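Local coordinates for bartonella effector protein (Bep) substrate of VirB T4SS (Bartonella clarridgeiae, PDB 4YK2) that is an effector substrate of the VirB type IV secretion system, represented here by its BID domain, which probably carries the signal for transfer into host cells, at residues 48-54 with 83-87. Sequence-based numbering, arbitrary orientation.
Sequences VFGNQNQ and FAKLA. With SO4 (sulfate ion), chain E.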
# COMPACT_ATOMS: atom_id res chain seq x y z
N VAL A 48 3.23 -7.13 6.89
CA VAL A 48 4.55 -6.51 6.82
C VAL A 48 4.93 -5.82 8.14
O VAL A 48 6.04 -5.98 8.63
CB VAL A 48 4.63 -5.51 5.64
CG1 VAL A 48 5.93 -4.73 5.68
CG2 VAL A 48 4.48 -6.24 4.31
N PHE A 49 3.99 -5.08 8.73
CA PHE A 49 4.29 -4.22 9.87
C PHE A 49 3.56 -4.60 11.15
O PHE A 49 3.89 -4.09 12.22
CB PHE A 49 3.95 -2.75 9.55
CG PHE A 49 4.80 -2.15 8.46
CD1 PHE A 49 6.17 -1.96 8.66
CD2 PHE A 49 4.24 -1.75 7.26
CE1 PHE A 49 6.96 -1.39 7.67
CE2 PHE A 49 5.03 -1.18 6.25
CZ PHE A 49 6.39 -1.00 6.46
N GLY A 50 2.56 -5.47 11.06
CA GLY A 50 1.78 -5.79 12.25
C GLY A 50 0.76 -4.72 12.56
O GLY A 50 0.19 -4.71 13.64
N ASN A 51 0.54 -3.80 11.63
CA ASN A 51 -0.45 -2.72 11.81
C ASN A 51 -1.07 -2.42 10.45
O ASN A 51 -0.41 -1.91 9.55
CB ASN A 51 0.20 -1.46 12.41
CG ASN A 51 -0.81 -0.34 12.69
OD1 ASN A 51 -1.96 -0.36 12.23
ND2 ASN A 51 -0.38 0.65 13.46
N GLN A 52 -2.34 -2.75 10.29
CA GLN A 52 -2.96 -2.65 8.98
C GLN A 52 -3.07 -1.19 8.52
O GLN A 52 -3.26 -0.92 7.33
CB GLN A 52 -4.35 -3.31 8.98
CG GLN A 52 -5.36 -2.69 9.89
CD GLN A 52 -6.61 -3.55 9.99
OE1 GLN A 52 -7.06 -4.14 9.00
NE2 GLN A 52 -7.16 -3.66 11.19
N ASN A 53 -2.93 -0.25 9.45
CA ASN A 53 -2.95 1.17 9.10
C ASN A 53 -1.59 1.85 9.24
O ASN A 53 -1.52 3.07 9.40
CB ASN A 53 -3.99 1.91 9.95
CG ASN A 53 -5.39 1.38 9.71
OD1 ASN A 53 -5.82 1.22 8.56
ND2 ASN A 53 -6.08 1.05 10.79
N GLN A 54 -0.50 1.08 9.18
CA GLN A 54 0.85 1.62 9.39
C GLN A 54 1.15 2.82 8.47
O GLN A 54 1.73 3.83 8.90
CB GLN A 54 1.91 0.52 9.17
CG GLN A 54 3.31 0.95 9.60
CD GLN A 54 3.38 1.13 11.10
OE1 GLN A 54 3.13 0.20 11.85
NE2 GLN A 54 3.66 2.34 11.55
N PHE A 83 9.79 3.18 7.82
CA PHE A 83 8.42 3.49 8.21
C PHE A 83 8.09 2.94 9.60
O PHE A 83 7.46 3.62 10.42
CB PHE A 83 7.42 2.94 7.16
CG PHE A 83 7.56 3.58 5.80
CD1 PHE A 83 7.25 4.92 5.62
CD2 PHE A 83 7.99 2.85 4.71
CE1 PHE A 83 7.39 5.52 4.39
CE2 PHE A 83 8.11 3.44 3.46
CZ PHE A 83 7.81 4.77 3.29
N ALA A 84 8.51 1.71 9.86
CA ALA A 84 8.29 1.06 11.15
C ALA A 84 9.09 -0.23 11.16
O ALA A 84 9.49 -0.71 10.10
CB ALA A 84 6.80 0.76 11.38
N LYS A 85 9.31 -0.79 12.34
CA LYS A 85 9.94 -2.10 12.45
C LYS A 85 9.08 -3.15 11.73
O LYS A 85 7.86 -3.10 11.81
CB LYS A 85 10.13 -2.48 13.92
CG LYS A 85 10.82 -3.82 14.12
CD LYS A 85 11.33 -3.96 15.54
CE LYS A 85 10.28 -4.59 16.42
NZ LYS A 85 10.02 -5.99 15.99
N LEU A 86 9.71 -4.07 11.02
CA LEU A 86 8.96 -5.14 10.37
C LEU A 86 8.38 -6.10 11.41
O LEU A 86 8.94 -6.25 12.50
CB LEU A 86 9.84 -5.92 9.39
CG LEU A 86 10.44 -5.16 8.21
CD1 LEU A 86 11.26 -6.11 7.35
CD2 LEU A 86 9.35 -4.49 7.40
N ALA A 87 7.26 -6.73 11.07
CA ALA A 87 6.67 -7.74 11.95
C ALA A 87 7.65 -8.89 12.15
O ALA A 87 8.54 -9.10 11.32
CB ALA A 87 5.36 -8.25 11.38
S SO4 E . 1.63 0.21 16.69
O1 SO4 E . 1.50 -1.23 16.46
O2 SO4 E . 1.83 0.89 15.42
O3 SO4 E . 2.79 0.46 17.54
O4 SO4 E . 0.43 0.72 17.36
O HOH W 1 6.02 -2.29 13.36
O HOH W 2 4.96 4.58 10.15
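Phe49, the last residue of helix 21-49, pushes its ring into a hollow made by the loop 83-87, extended from Ala84 onward, near the end of the BID domain's four-helix bundle where the chain runs on toward the hook. Phe83 CB, Ala84, the backbone of Lys85 and Leu86 line this hollow. The ring's rim carries the contact: Phe49 CE1 lies 3.6 Å from Ala84 O, and Lys85 O meets the edge in the ring plane at CD1. One face is covered from its own segment, with Val48 CG1 over the ring centre, 3.6 Å above the plane. With chi1 at 172°, Val48 turns CG1 away from its own N and over the ring, where Val48 CG1 also comes within 3.8 Å of Leu86 CD2. Leu86 CD2 closes a three-way contact with Val48 CG1 and Phe49 CE1, touching both, while Leu76 and Leu55 also pack against Phe49.

Just past the helix, Gly50 turns with positive phi, and the methyl of Ala87 rests beside the turn, Ala87 CB 4.0 Å from Gly50 N. The backbones are joined here by an almost straight bond, Ala87 N to Val48 O at 2.8 Å (175°). The carbonyl O of Ala87, in turn, receives a hydrogen bond from Arg99 NE.

Farther along, Asn51 OD1 accepts from Asn53 N in an Asx turn, within a type I turn from Asn51 to Gln54 that swings the chain round; Asn51 ND2 donates to a sulfate, probably from the crystallisation liquor. Gln54, bent at chi2 (67°), lays its amide against the methyl of Ala84, with Gln54 CD 3.5 Å from Ala84 CB. A water completes this junction, accepting from Gln54 NE2 and donating to Phe83 O at 2.7 Å.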